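Local coordinates for protein glutamate--LysW ligase ArgX (Sulfolobus tokodaii, PDB 3VPB) that probably catalyses the ATP- and magnesium-dependent joining of glutamate's amino group to the gamma-carboxyl of the C-terminal glutamate of the carrier protein LysW, at residues B[11-16]-B[255-260]; B[178-183]-B[231-236]; B[185-190]-B[264-269]; B[189-194]-B[210-215]. All blocks are in the same frame, centred on the assembly; numbering follows the deposited sequence.

Contact 1: B[11-16]-B[255-260]. With GLU (glutamic acid), chain M.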
loop_
_atom_site.group_PDB
_atom_site.type_symbol
_atom_site.label_atom_id
_atom_site.label_comp_id
_atom_site.label_asym_id
_atom_site.label_seq_id
_atom_site.Cartn_x
_atom_site.Cartn_y
_atom_site.Cartn_z
ATOM N N ARG B 11 24.937 7.237 5.528
ATOM C CA ARG B 11 25.342 8.039 4.367
ATOM C C ARG B 11 26.626 8.786 4.691
ATOM O O ARG B 11 27.129 8.733 5.827
ATOM C CB ARG B 11 24.282 9.105 4.009
ATOM C CG ARG B 11 22.872 8.621 3.825
ATOM C CD ARG B 11 21.889 9.755 3.984
ATOM N NE ARG B 11 21.633 10.048 5.403
ATOM C CZ ARG B 11 20.561 10.681 5.860
ATOM N NH1 ARG B 11 19.641 11.106 5.002
ATOM N NH2 ARG B 11 20.396 10.864 7.179
ATOM N N GLN B 12 27.114 9.551 3.713
ATOM C CA GLN B 12 28.292 10.388 3.937
ATOM C C GLN B 12 28.131 11.249 5.181
ATOM O O GLN B 12 29.076 11.405 5.951
ATOM C CB GLN B 12 28.572 11.278 2.720
ATOM C CG GLN B 12 29.740 10.813 1.862
ATOM C CD GLN B 12 31.067 10.822 2.615
ATOM O OE1 GLN B 12 31.639 9.765 2.872
ATOM N NE2 GLN B 12 31.543 12.007 2.997
ATOM N N GLU B 13 26.927 11.773 5.376
ATOM C CA GLU B 13 26.658 12.663 6.493
ATOM C C GLU B 13 26.919 11.952 7.829
ATOM O O GLU B 13 27.519 12.520 8.732
ATOM C CB GLU B 13 25.210 13.157 6.448
ATOM C CG GLU B 13 24.937 14.302 5.443
ATOM C CD GLU B 13 24.702 13.854 4.004
ATOM O OE1 GLU B 13 24.370 14.735 3.176
ATOM O OE2 GLU B 13 24.835 12.650 3.695
ATOM N N GLU B 14 26.426 10.725 7.959
ATOM C CA GLU B 14 26.634 9.973 9.193
ATOM C C GLU B 14 28.111 9.639 9.416
ATOM O O GLU B 14 28.598 9.698 10.547
ATOM C CB GLU B 14 25.774 8.717 9.227
ATOM C CG GLU B 14 24.287 9.020 9.457
ATOM C CD GLU B 14 23.607 9.704 8.254
ATOM O OE1 GLU B 14 23.786 9.243 7.106
ATOM O OE2 GLU B 14 22.887 10.698 8.460
ATOM N N LYS B 15 28.814 9.314 8.336
ATOM C CA LYS B 15 30.251 9.022 8.422
ATOM C C LYS B 15 31.023 10.229 8.898
ATOM O O LYS B 15 31.911 10.116 9.775
ATOM C CB LYS B 15 30.775 8.550 7.072
ATOM C CG LYS B 15 30.277 7.179 6.712
ATOM C CD LYS B 15 30.808 6.749 5.345
ATOM C CE LYS B 15 30.211 7.584 4.240
ATOM N NZ LYS B 15 31.146 7.639 3.078
ATOM N N LEU B 16 30.671 11.385 8.344
ATOM C CA LEU B 16 31.307 12.649 8.717
ATOM C C LEU B 16 31.024 13.007 10.182
ATOM O O LEU B 16 31.900 13.545 10.870
ATOM C CB LEU B 16 30.877 13.791 7.780
ATOM C CG LEU B 16 31.381 13.760 6.326
ATOM C CD1 LEU B 16 30.741 14.890 5.538
ATOM C CD2 LEU B 16 32.926 13.860 6.220
ATOM N N PRO B 255 18.831 16.819 8.653
ATOM C CA PRO B 255 19.302 17.459 7.413
ATOM C C PRO B 255 20.458 16.745 6.734
ATOM O O PRO B 255 21.336 16.188 7.391
ATOM C CB PRO B 255 19.703 18.873 7.850
ATOM C CG PRO B 255 19.765 18.857 9.331
ATOM C CD PRO B 255 19.073 17.634 9.861
ATOM N N GLU B 256 20.419 16.723 5.410
ATOM C CA GLU B 256 21.571 16.279 4.645
ATOM C C GLU B 256 22.364 17.550 4.344
ATOM O O GLU B 256 21.821 18.663 4.459
ATOM C CB GLU B 256 21.139 15.542 3.384
ATOM C CG GLU B 256 20.617 14.094 3.619
ATOM C CD GLU B 256 19.936 13.535 2.367
ATOM O OE1 GLU B 256 20.016 12.311 2.132
ATOM O OE2 GLU B 256 19.329 14.337 1.614
ATOM N N PHE B 257 23.651 17.406 4.041
ATOM C CA PHE B 257 24.514 18.582 3.888
ATOM C C PHE B 257 25.678 18.420 2.932
ATOM O O PHE B 257 26.587 19.251 2.955
ATOM C CB PHE B 257 24.987 19.153 5.260
ATOM C CG PHE B 257 25.529 18.122 6.223
ATOM C CD1 PHE B 257 26.881 17.715 6.176
ATOM C CD2 PHE B 257 24.694 17.584 7.224
ATOM C CE1 PHE B 257 27.375 16.782 7.098
ATOM C CE2 PHE B 257 25.160 16.613 8.116
ATOM C CZ PHE B 257 26.512 16.224 8.070
ATOM N N LYS B 258 25.646 17.413 2.049
ATOM C CA LYS B 258 26.721 17.282 1.042
ATOM C C LYS B 258 26.769 18.465 0.073
ATOM O O LYS B 258 27.856 18.926 -0.302
ATOM C CB LYS B 258 26.601 15.986 0.241
ATOM C CG LYS B 258 27.230 14.789 0.929
ATOM C CD LYS B 258 27.367 13.632 -0.055
ATOM C CE LYS B 258 26.028 12.978 -0.297
ATOM N NZ LYS B 258 25.959 12.415 -1.661
ATOM N N GLY B 259 25.599 18.924 -0.351
ATOM C CA GLY B 259 25.472 20.109 -1.202
ATOM C C GLY B 259 25.898 21.364 -0.472
ATOM O O GLY B 259 26.626 22.206 -1.029
ATOM N N PHE B 260 25.464 21.475 0.784
ATOM C CA PHE B 260 25.805 22.625 1.629
ATOM C C PHE B 260 27.316 22.750 1.681
ATOM O O PHE B 260 27.870 23.860 1.492
ATOM C CB PHE B 260 25.196 22.421 3.019
ATOM C CG PHE B 260 25.240 23.615 3.907
ATOM C CD1 PHE B 260 24.173 24.517 3.950
ATOM C CD2 PHE B 260 26.312 23.799 4.759
ATOM C CE1 PHE B 260 24.218 25.618 4.811
ATOM C CE2 PHE B 260 26.370 24.888 5.613
ATOM C CZ PHE B 260 25.319 25.786 5.659
HETATM N N GLU M . 17.897 16.749 0.918
HETATM C CA GLU M . 18.577 17.934 0.329
HETATM C C GLU M . 18.366 17.944 -1.169
HETATM O O GLU M . 18.354 19.043 -1.754
HETATM C CB GLU M . 20.082 17.914 0.642
HETATM C CG GLU M . 20.800 19.201 0.277
HETATM C CD GLU M . 22.294 19.174 0.599
HETATM O OE1 GLU M . 22.939 18.112 0.406
HETATM O OE2 GLU M . 22.810 20.241 1.033
HETATM O OXT GLU M . 18.235 16.880 -1.816
#
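Glu-13 reaches Phe-257 because its CG stands anti to its own carbonyl carbon (chi1 -79°), which sets CG over one face of the Phe-257 ring, a CH-pi contact with CG 3.5 Å from the centroid. Leu-16 CD1 adds an apolar touch at CE1 of that ring. The bend at Glu-13 chi2 (83°) then carries the carboxylate to the backbone N-H groups at the start of helix 258-264. There OE1 takes two bonds: Phe-257 N donates to its anti lone pair at 2.9 Å, and Lys-258 N approaches OE1 from above the carboxylate plane at 3.2 Å. Beside this, Arg-11 NH1 meets Glu-256 OE1 in a bent salt bridge of 3.1 Å, while its NE and NH2 grip Glu-14 side-on. The other oxygen, Glu-256 OE2, accepts from N of the bound glutamate at 2.9 Å. Gly-259 N and Phe-260 N, in the GF motif, hold that ligand's side-chain carboxylate. Arg-11, just before helix 12-23, is thus likely to offset the charge of Glu-256, whose OE2 holds the substrate amine.

Contact 2: B[178-183]-B[231-236]. With GLU (glutamic acid), chain M; SO4 (sulfate ion), chain P.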
loop_
_atom_site.group_PDB
_atom_site.type_symbol
_atom_site.label_atom_id
_atom_site.label_comp_id
_atom_site.label_asym_id
_atom_site.label_seq_id
_atom_site.Cartn_x
_atom_site.Cartn_y
_atom_site.Cartn_z
ATOM N N ARG B 178 18.651 26.972 0.417
ATOM C CA ARG B 178 18.743 26.032 1.518
ATOM C C ARG B 178 19.689 26.643 2.563
ATOM O O ARG B 178 20.820 26.995 2.239
ATOM C CB ARG B 178 19.258 24.697 0.967
ATOM C CG ARG B 178 19.856 23.739 1.998
ATOM C CD ARG B 178 18.907 23.465 3.157
ATOM N NE ARG B 178 17.740 22.664 2.811
ATOM C CZ ARG B 178 17.746 21.329 2.716
ATOM N NH1 ARG B 178 18.863 20.634 2.920
ATOM N NH2 ARG B 178 16.627 20.678 2.412
ATOM N N CYS B 179 19.204 26.782 3.792
ATOM C CA CYS B 179 20.022 27.206 4.938
ATOM C C CYS B 179 20.059 26.104 5.995
ATOM O O CYS B 179 19.195 25.196 5.999
ATOM C CB CYS B 179 19.434 28.480 5.540
ATOM S SG CYS B 179 19.216 29.773 4.276
ATOM N N ILE B 180 21.038 26.197 6.893
ATOM C CA ILE B 180 21.163 25.289 8.017
ATOM C C ILE B 180 21.346 26.163 9.255
ATOM O O ILE B 180 22.039 27.184 9.201
ATOM C CB ILE B 180 22.365 24.345 7.870
ATOM C CG1 ILE B 180 22.085 23.322 6.753
ATOM C CG2 ILE B 180 22.642 23.590 9.217
ATOM C CD1 ILE B 180 23.148 22.235 6.540
ATOM N N ALA B 181 20.709 25.767 10.340
ATOM C CA ALA B 181 20.846 26.445 11.627
ATOM C C ALA B 181 21.227 25.410 12.687
ATOM O O ALA B 181 20.736 24.262 12.675
ATOM C CB ALA B 181 19.557 27.141 12.007
ATOM N N ILE B 182 22.133 25.807 13.573
ATOM C CA ILE B 182 22.532 24.987 14.705
ATOM C C ILE B 182 22.337 25.843 15.944
ATOM O O ILE B 182 22.820 26.983 15.988
ATOM C CB ILE B 182 24.007 24.518 14.578
ATOM C CG1 ILE B 182 24.172 23.539 13.410
ATOM C CG2 ILE B 182 24.490 23.863 15.851
ATOM C CD1 ILE B 182 25.627 23.111 13.201
ATOM N N GLY B 183 21.608 25.310 16.932
ATOM C CA GLY B 183 21.299 26.043 18.166
ATOM C C GLY B 183 20.484 27.302 17.925
ATOM O O GLY B 183 20.624 28.281 18.662
ATOM N N GLY B 231 14.055 23.941 16.548
ATOM C CA GLY B 231 15.038 22.935 16.122
ATOM C C GLY B 231 16.458 23.279 16.549
ATOM O O GLY B 231 16.862 24.428 16.469
ATOM N N GLU B 232 17.208 22.289 17.012
ATOM C CA GLU B 232 18.624 22.464 17.332
ATOM C C GLU B 232 19.575 22.268 16.172
ATOM O O GLU B 232 20.665 22.838 16.156
ATOM C CB GLU B 232 19.046 21.537 18.485
ATOM C CG GLU B 232 19.058 22.264 19.812
ATOM C CD GLU B 232 19.644 21.424 20.922
ATOM O OE1 GLU B 232 19.096 20.335 21.185
ATOM O OE2 GLU B 232 20.637 21.876 21.529
ATOM N N PHE B 233 19.197 21.415 15.208
ATOM C CA PHE B 233 20.037 21.212 14.035
ATOM C C PHE B 233 19.085 20.927 12.888
ATOM O O PHE B 233 18.634 19.802 12.724
ATOM C CB PHE B 233 21.044 20.063 14.238
ATOM C CG PHE B 233 21.841 19.685 13.011
ATOM C CD1 PHE B 233 22.364 20.652 12.155
ATOM C CD2 PHE B 233 22.098 18.344 12.729
ATOM C CE1 PHE B 233 23.120 20.289 11.047
ATOM C CE2 PHE B 233 22.842 17.972 11.627
ATOM C CZ PHE B 233 23.360 18.930 10.773
ATOM N N VAL B 234 18.738 21.962 12.131
ATOM C CA VAL B 234 17.694 21.804 11.108
ATOM C C VAL B 234 18.067 22.508 9.813
ATOM O O VAL B 234 18.879 23.454 9.811
ATOM C CB VAL B 234 16.312 22.339 11.576
ATOM C CG1 VAL B 234 15.705 21.478 12.721
ATOM C CG2 VAL B 234 16.418 23.814 11.976
ATOM N N SER B 235 17.477 22.055 8.713
ATOM C CA SER B 235 17.600 22.808 7.473
ATOM C C SER B 235 16.295 23.528 7.169
ATOM O O SER B 235 15.215 23.192 7.704
ATOM C CB SER B 235 18.041 21.909 6.300
ATOM O OG SER B 235 17.048 20.956 6.022
ATOM N N ILE B 236 16.409 24.562 6.340
ATOM C CA ILE B 236 15.271 25.379 5.970
ATOM C C ILE B 236 15.335 25.593 4.461
ATOM O O ILE B 236 16.422 25.877 3.905
ATOM C CB ILE B 236 15.302 26.770 6.657
ATOM C CG1 ILE B 236 15.614 26.676 8.157
ATOM C CG2 ILE B 236 13.952 27.487 6.484
ATOM C CD1 ILE B 236 17.139 26.524 8.558
HETATM N N GLU M . 17.897 16.749 0.918
HETATM C CA GLU M . 18.577 17.934 0.329
HETATM C C GLU M . 18.366 17.944 -1.169
HETATM O O GLU M . 18.354 19.043 -1.754
HETATM C CB GLU M . 20.082 17.914 0.642
HETATM C CG GLU M . 20.800 19.201 0.277
HETATM C CD GLU M . 22.294 19.174 0.599
HETATM O OE1 GLU M . 22.939 18.112 0.406
HETATM O OE2 GLU M . 22.810 20.241 1.033
HETATM O OXT GLU M . 18.235 16.880 -1.816
HETATM S S SO4 P . 14.649 18.051 1.246
HETATM O O1 SO4 P . 13.464 17.429 1.849
HETATM O O2 SO4 P . 15.153 17.164 0.214
HETATM O O3 SO4 P . 14.413 19.408 0.704
HETATM O O4 SO4 P . 15.702 18.111 2.258
#
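Arg-178 crosses Ser-235 and ends at the sulfate. Its CB leaves with CG anti to the backbone N (chi1 161°), and bends at chi2 and chi3 fold the chain over Ser-235. CD passes the carbonyl of Ile-236, CD to O 3.5 Å, and NE lies 3.6 Å from Ser-235 CB. Over one face of the guanidinium sits Ser-235 OG, 3.4 Å from CZ; that hydroxyl is bonded to Glu-56 of the LysW chain and to Asn-252, and Glu-56 also forms a salt bridge with NH1. NH2 donates to sulfate O4 at 2.7 Å and pairs with Asp-237, a magnesium ligand. With an alanine here, the LysW glutamate would probably lose its salt bridge, and Asp-237 and the sulfate one of their partners. Behind the arginine the strands pair antiparallel, and Phe-233 lies alongside Ile-180 and Ile-182, CE1 to Ile-180 CG2 being 3.8 Å. This implies a cationic end beside an apolar patch of the sheet, its charge likely to stabilise the carboxylate that LysW presents.

Contact 3: B[185-190]-B[264-269]. With GLU (glutamic acid), chain M.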
loop_
_atom_site.group_PDB
_atom_site.type_symbol
_atom_site.label_atom_id
_atom_site.label_comp_id
_atom_site.label_asym_id
_atom_site.label_seq_id
_atom_site.Cartn_x
_atom_site.Cartn_y
_atom_site.Cartn_z
ATOM N N GLU B 185 20.861 29.421 15.587
ATOM C CA GLU B 185 21.676 30.448 14.938
ATOM C C GLU B 185 21.981 30.005 13.530
ATOM O O GLU B 185 22.262 28.836 13.297
ATOM C CB GLU B 185 22.993 30.670 15.671
ATOM C CG GLU B 185 22.808 31.171 17.104
ATOM C CD GLU B 185 24.012 31.926 17.627
ATOM O OE1 GLU B 185 23.797 32.988 18.252
ATOM O OE2 GLU B 185 25.165 31.467 17.430
ATOM N N LEU B 186 21.957 30.952 12.601
ATOM C CA LEU B 186 22.261 30.640 11.207
ATOM C C LEU B 186 23.699 30.152 11.000
ATOM O O LEU B 186 24.663 30.816 11.410
ATOM C CB LEU B 186 21.986 31.867 10.318
ATOM C CG LEU B 186 22.308 31.630 8.833
ATOM C CD1 LEU B 186 21.355 30.605 8.185
ATOM C CD2 LEU B 186 22.300 32.949 8.068
ATOM N N LEU B 187 23.851 28.995 10.348
ATOM C CA LEU B 187 25.172 28.497 9.988
ATOM C C LEU B 187 25.578 28.987 8.590
ATOM O O LEU B 187 26.729 29.402 8.352
ATOM C CB LEU B 187 25.214 26.959 10.059
ATOM C CG LEU B 187 26.537 26.278 9.722
ATOM C CD1 LEU B 187 27.595 26.534 10.831
ATOM C CD2 LEU B 187 26.360 24.791 9.470
ATOM N N GLY B 188 24.627 28.955 7.657
ATOM C CA GLY B 188 24.924 29.392 6.306
ATOM C C GLY B 188 23.772 29.043 5.386
ATOM O O GLY B 188 22.833 28.349 5.797
ATOM N N CYS B 189 23.876 29.525 4.146
ATOM C CA CYS B 189 22.856 29.315 3.113
ATOM C C CYS B 189 23.536 29.107 1.786
ATOM O O CYS B 189 24.664 29.571 1.555
ATOM C CB CYS B 189 21.917 30.529 2.980
ATOM S SG CYS B 189 20.931 30.987 4.402
ATOM N N TYR B 190 22.852 28.418 0.884
ATOM C CA TYR B 190 23.335 28.331 -0.468
ATOM C C TYR B 190 22.132 28.169 -1.404
ATOM O O TYR B 190 20.986 28.011 -0.940
ATOM C CB TYR B 190 24.390 27.226 -0.627
ATOM C CG TYR B 190 23.828 25.843 -0.714
ATOM C CD1 TYR B 190 23.404 25.182 0.427
ATOM C CD2 TYR B 190 23.712 25.194 -1.947
ATOM C CE1 TYR B 190 22.881 23.907 0.354
ATOM C CE2 TYR B 190 23.208 23.940 -2.026
ATOM C CZ TYR B 190 22.790 23.301 -0.867
ATOM O OH TYR B 190 22.258 22.050 -0.944
ATOM N N THR B 264 29.460 26.074 0.504
ATOM C CA THR B 264 29.830 27.019 1.573
ATOM C C THR B 264 31.229 26.796 2.174
ATOM O O THR B 264 31.753 27.662 2.911
ATOM C CB THR B 264 28.839 26.935 2.743
ATOM O OG1 THR B 264 28.891 25.626 3.310
ATOM C CG2 THR B 264 27.406 27.250 2.299
ATOM N N ASN B 265 31.784 25.625 1.882
ATOM C CA ASN B 265 32.978 25.063 2.542
ATOM C C ASN B 265 32.899 24.931 4.057
ATOM O O ASN B 265 33.933 24.901 4.731
ATOM C CB ASN B 265 34.224 25.858 2.164
ATOM C CG ASN B 265 34.420 25.921 0.701
ATOM O OD1 ASN B 265 34.438 27.007 0.112
ATOM N ND2 ASN B 265 34.551 24.756 0.079
ATOM N N ILE B 266 31.683 24.863 4.595
ATOM C CA ILE B 266 31.499 24.740 6.041
ATOM C C ILE B 266 31.596 23.270 6.452
ATOM O O ILE B 266 30.971 22.405 5.839
ATOM C CB ILE B 266 30.175 25.397 6.504
ATOM C CG1 ILE B 266 30.259 26.923 6.317
ATOM C CG2 ILE B 266 29.826 25.011 7.953
ATOM C CD1 ILE B 266 28.924 27.637 6.334
ATOM N N ASN B 267 32.433 22.986 7.452
ATOM C CA ASN B 267 32.500 21.660 8.050
ATOM C C ASN B 267 31.306 21.503 9.010
ATOM O O ASN B 267 31.408 21.750 10.212
ATOM C CB ASN B 267 33.828 21.456 8.771
ATOM C CG ASN B 267 34.059 20.013 9.200
ATOM O OD1 ASN B 267 33.109 19.241 9.400
ATOM N ND2 ASN B 267 35.336 19.635 9.353
ATOM N N VAL B 268 30.165 21.140 8.445
ATOM C CA VAL B 268 28.908 21.003 9.214
ATOM C C VAL B 268 29.025 20.010 10.386
ATOM O O VAL B 268 28.585 20.316 11.502
ATOM C CB VAL B 268 27.713 20.643 8.289
ATOM C CG1 VAL B 268 26.427 20.367 9.092
ATOM C CG2 VAL B 268 27.435 21.757 7.286
ATOM N N ALA B 269 29.620 18.845 10.136
ATOM C CA ALA B 269 29.800 17.843 11.209
ATOM C C ALA B 269 30.671 18.388 12.362
ATOM O O ALA B 269 30.388 18.167 13.544
ATOM C CB ALA B 269 30.344 16.530 10.642
HETATM N N GLU M . 17.897 16.749 0.918
HETATM C CA GLU M . 18.577 17.934 0.329
HETATM C C GLU M . 18.366 17.944 -1.169
HETATM O O GLU M . 18.354 19.043 -1.754
HETATM C CB GLU M . 20.082 17.914 0.642
HETATM C CG GLU M . 20.800 19.201 0.277
HETATM C CD GLU M . 22.294 19.174 0.599
HETATM O OE1 GLU M . 22.939 18.112 0.406
HETATM O OE2 GLU M . 22.810 20.241 1.033
HETATM O OXT GLU M . 18.235 16.880 -1.816
#
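Leu-187 and Ile-266 make the apolar part of the contact, lying alongside each other and pointing opposite ways. Leu-187 holds CG anti to its backbone N (chi1 -179°), and from there CD2 lies 3.8 Å from Ile-266 CG2 and 3.9 Å from Val-268 CG2. Phe-260 touches all three of these side chains, extending the packing between strand 185-193 and helix 258-264. Cut back to an alanine, Leu-187 would probably leave a gap beside Ile-266 and Val-268 and let their methyl groups shift.

Methyl-to-backbone contacts form a second group. Ile-266 CD1 approaches Leu-187 O at 3.5 Å, and Thr-264 CG2 approaches Cys-189 O at 3.7 Å. Next to them Gly-188, at the classic beta bulge formed with Leu-187 opposite Ile-180, has no side chain; a CB there would run into Ile-266 CD1.

The polar interactions lie within the connection or at the ligand. Thr-264 OG1 accepts from Ile-266 N at 3.2 Å, an ST turn, and is also bonded to Phe-260 O. Tyr-190 OH donates to OE2 of the bound glutamate at 2.7 Å. Chemically, the seam between strand and inter-helix turn rests on apolar contact, while the polar groups are used by the turn and by the substrate.

Contact 4: B[189-194]-B[210-215]. With GLU (glutamic acid), chain M; SO4 (sulfate ion), chain P.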
loop_
_atom_site.group_PDB
_atom_site.type_symbol
_atom_site.label_atom_id
_atom_site.label_comp_id
_atom_site.label_asym_id
_atom_site.label_seq_id
_atom_site.Cartn_x
_atom_site.Cartn_y
_atom_site.Cartn_z
ATOM N N CYS B 189 23.876 29.525 4.146
ATOM C CA CYS B 189 22.856 29.315 3.113
ATOM C C CYS B 189 23.536 29.107 1.786
ATOM O O CYS B 189 24.664 29.571 1.555
ATOM C CB CYS B 189 21.917 30.529 2.980
ATOM S SG CYS B 189 20.931 30.987 4.402
ATOM N N TYR B 190 22.852 28.418 0.884
ATOM C CA TYR B 190 23.335 28.331 -0.468
ATOM C C TYR B 190 22.132 28.169 -1.404
ATOM O O TYR B 190 20.986 28.011 -0.940
ATOM C CB TYR B 190 24.390 27.226 -0.627
ATOM C CG TYR B 190 23.828 25.843 -0.714
ATOM C CD1 TYR B 190 23.404 25.182 0.427
ATOM C CD2 TYR B 190 23.712 25.194 -1.947
ATOM C CE1 TYR B 190 22.881 23.907 0.354
ATOM C CE2 TYR B 190 23.208 23.940 -2.026
ATOM C CZ TYR B 190 22.790 23.301 -0.867
ATOM O OH TYR B 190 22.258 22.050 -0.944
ATOM N N ALA B 191 22.392 28.226 -2.706
ATOM C CA ALA B 191 21.359 28.062 -3.712
ATOM C C ALA B 191 21.420 26.668 -4.321
ATOM O O ALA B 191 22.493 26.206 -4.685
ATOM C CB ALA B 191 21.550 29.106 -4.824
ATOM N N ARG B 192 20.265 26.021 -4.448
ATOM C CA ARG B 192 20.150 24.762 -5.202
ATOM C C ARG B 192 19.536 25.110 -6.545
ATOM O O ARG B 192 18.348 25.487 -6.602
ATOM C CB ARG B 192 19.233 23.788 -4.465
ATOM C CG ARG B 192 19.789 23.279 -3.157
ATOM C CD ARG B 192 18.822 22.335 -2.470
ATOM N NE ARG B 192 17.619 23.042 -2.028
ATOM C CZ ARG B 192 16.706 22.533 -1.196
ATOM N NH1 ARG B 192 15.649 23.263 -0.849
ATOM N NH2 ARG B 192 16.845 21.301 -0.700
ATOM N N ASN B 193 20.331 24.996 -7.612
ATOM C CA ASN B 193 19.884 25.400 -8.953
ATOM C C ASN B 193 19.217 24.259 -9.669
ATOM O O ASN B 193 19.769 23.168 -9.749
ATOM C CB ASN B 193 21.057 25.951 -9.765
ATOM C CG ASN B 193 21.633 27.204 -9.135
ATOM O OD1 ASN B 193 21.087 28.294 -9.306
ATOM N ND2 ASN B 193 22.707 27.046 -8.351
ATOM N N ILE B 194 18.020 24.522 -10.184
ATOM C CA ILE B 194 17.179 23.534 -10.865
ATOM C C ILE B 194 17.812 23.050 -12.181
ATOM O O ILE B 194 18.181 23.868 -13.026
ATOM C CB ILE B 194 15.728 24.104 -11.096
ATOM C CG1 ILE B 194 15.113 24.460 -9.741
ATOM C CG2 ILE B 194 14.887 23.104 -11.877
ATOM C CD1 ILE B 194 13.917 25.452 -9.756
ATOM N N SER B 210 25.278 26.242 -5.527
ATOM C CA SER B 210 26.138 27.406 -5.733
ATOM C C SER B 210 25.951 28.353 -4.563
ATOM O O SER B 210 24.931 28.312 -3.872
ATOM C CB SER B 210 25.845 28.118 -7.057
ATOM O OG SER B 210 24.572 28.729 -7.044
ATOM N N ASN B 211 26.943 29.210 -4.343
ATOM C CA ASN B 211 26.868 30.150 -3.216
ATOM C C ASN B 211 26.011 31.390 -3.483
ATOM O O ASN B 211 25.753 31.743 -4.645
ATOM C CB ASN B 211 28.277 30.517 -2.715
ATOM C CG ASN B 211 29.078 31.295 -3.737
ATOM O OD1 ASN B 211 29.122 30.932 -4.917
ATOM N ND2 ASN B 211 29.722 32.378 -3.289
ATOM N N ILE B 212 25.549 32.038 -2.407
ATOM C CA ILE B 212 24.786 33.294 -2.496
ATOM C C ILE B 212 25.268 34.293 -1.456
ATOM O O ILE B 212 25.909 33.930 -0.478
ATOM C CB ILE B 212 23.241 33.104 -2.274
ATOM C CG1 ILE B 212 22.949 32.457 -0.915
ATOM C CG2 ILE B 212 22.633 32.291 -3.414
ATOM C CD1 ILE B 212 21.485 32.622 -0.401
ATOM N N GLU B 213 24.930 35.554 -1.665
ATOM C CA GLU B 213 25.087 36.546 -0.610
ATOM C C GLU B 213 23.905 36.416 0.334
ATOM O O GLU B 213 22.749 36.371 -0.103
ATOM C CB GLU B 213 25.131 37.948 -1.196
ATOM C CG GLU B 213 25.593 38.999 -0.178
ATOM C CD GLU B 213 26.385 40.133 -0.814
ATOM O OE1 GLU B 213 26.326 40.282 -2.053
ATOM O OE2 GLU B 213 27.076 40.873 -0.072
ATOM N N VAL B 214 24.192 36.342 1.627
ATOM C CA VAL B 214 23.141 36.273 2.617
ATOM C C VAL B 214 22.900 37.667 3.174
ATOM O O VAL B 214 23.738 38.216 3.898
ATOM C CB VAL B 214 23.474 35.288 3.758
ATOM C CG1 VAL B 214 22.251 35.080 4.643
ATOM C CG2 VAL B 214 23.985 33.961 3.197
ATOM N N ASP B 215 21.760 38.248 2.820
ATOM C CA ASP B 215 21.416 39.582 3.305
ATOM C C ASP B 215 20.656 39.488 4.621
ATOM O O ASP B 215 20.243 38.393 5.043
ATOM C CB ASP B 215 20.608 40.366 2.250
ATOM C CG ASP B 215 19.295 39.677 1.858
ATOM O OD1 ASP B 215 18.531 39.226 2.743
ATOM O OD2 ASP B 215 19.012 39.623 0.639
HETATM N N GLU M . 17.897 16.749 0.918
HETATM C CA GLU M . 18.577 17.934 0.329
HETATM C C GLU M . 18.366 17.944 -1.169
HETATM O O GLU M . 18.354 19.043 -1.754
HETATM C CB GLU M . 20.082 17.914 0.642
HETATM C CG GLU M . 20.800 19.201 0.277
HETATM C CD GLU M . 22.294 19.174 0.599
HETATM O OE1 GLU M . 22.939 18.112 0.406
HETATM O OE2 GLU M . 22.810 20.241 1.033
HETATM O OXT GLU M . 18.235 16.880 -1.816
HETATM S S SO4 P . 14.649 18.051 1.246
HETATM O O1 SO4 P . 13.464 17.429 1.849
HETATM O O2 SO4 P . 15.153 17.164 0.214
HETATM O O3 SO4 P . 14.413 19.408 0.704
HETATM O O4 SO4 P . 15.702 18.111 2.258
HETATM O O HOH W 1 26.460 30.449 -0.145
#
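Ala-191 and Ser-210 form an antiparallel hydrogen-bonded pair, Ala-191 N to Ser-210 O at 2.8 Å and Ser-210 N to Ala-191 O at 2.9 Å. Just past it direct pairing gives way to a water, which donates to Cys-189 O and accepts from Ile-212 N. Ser-210 OG, placed between its backbone N and carbonyl carbon (chi1 68°), receives Asn-193 ND2 at 2.8 Å with the oxygen 6° out of the amide plane; ND2 also bonds Thr-208 O. Ile-212 sets CG2 3.6 Å from Ala-191 CB and CD1 4.0 Å from Cys-189 CB, which Val-214 CG2 meets as well at 4.0 Å. Ser-210 O lies at the edge of the Tyr-190 ring, near CD2; at the substrate, Arg-192 NH2 bonds O of the bound glutamate at 2.9 Å. Asp-176 and Asp-237 take Arg-192 NH1, fixing the guanidinium. This is an outer strand pair of the antiparallel sheet in the ATP-grasp fold, whose inner strand supplies residues to the glutamate site.

Overall arrangement
From the N terminus, helix 12-23 of the pre-ATP-grasp region enters contact 1, whose second half comes 239 residues later, so this contact closes the longest loop and joins that region to the ATP-grasp domain. Within the loop, contact 2 pairs strands 175-182 and 233-241, and contact 4, lying inside contact 2's span, adds edge strand 208-211 to strand 185-193. Contact 3 starts from the same strand as contact 4 but ends at 264-269, crossing both contact 1 and contact 2. The Cys-179 to Cys-189 disulfide links contact 2 to contacts 3 and 4, Phe-260 of contact 1 packs against residues of contacts 2, 3 and 4, and all four border the bound glutamate.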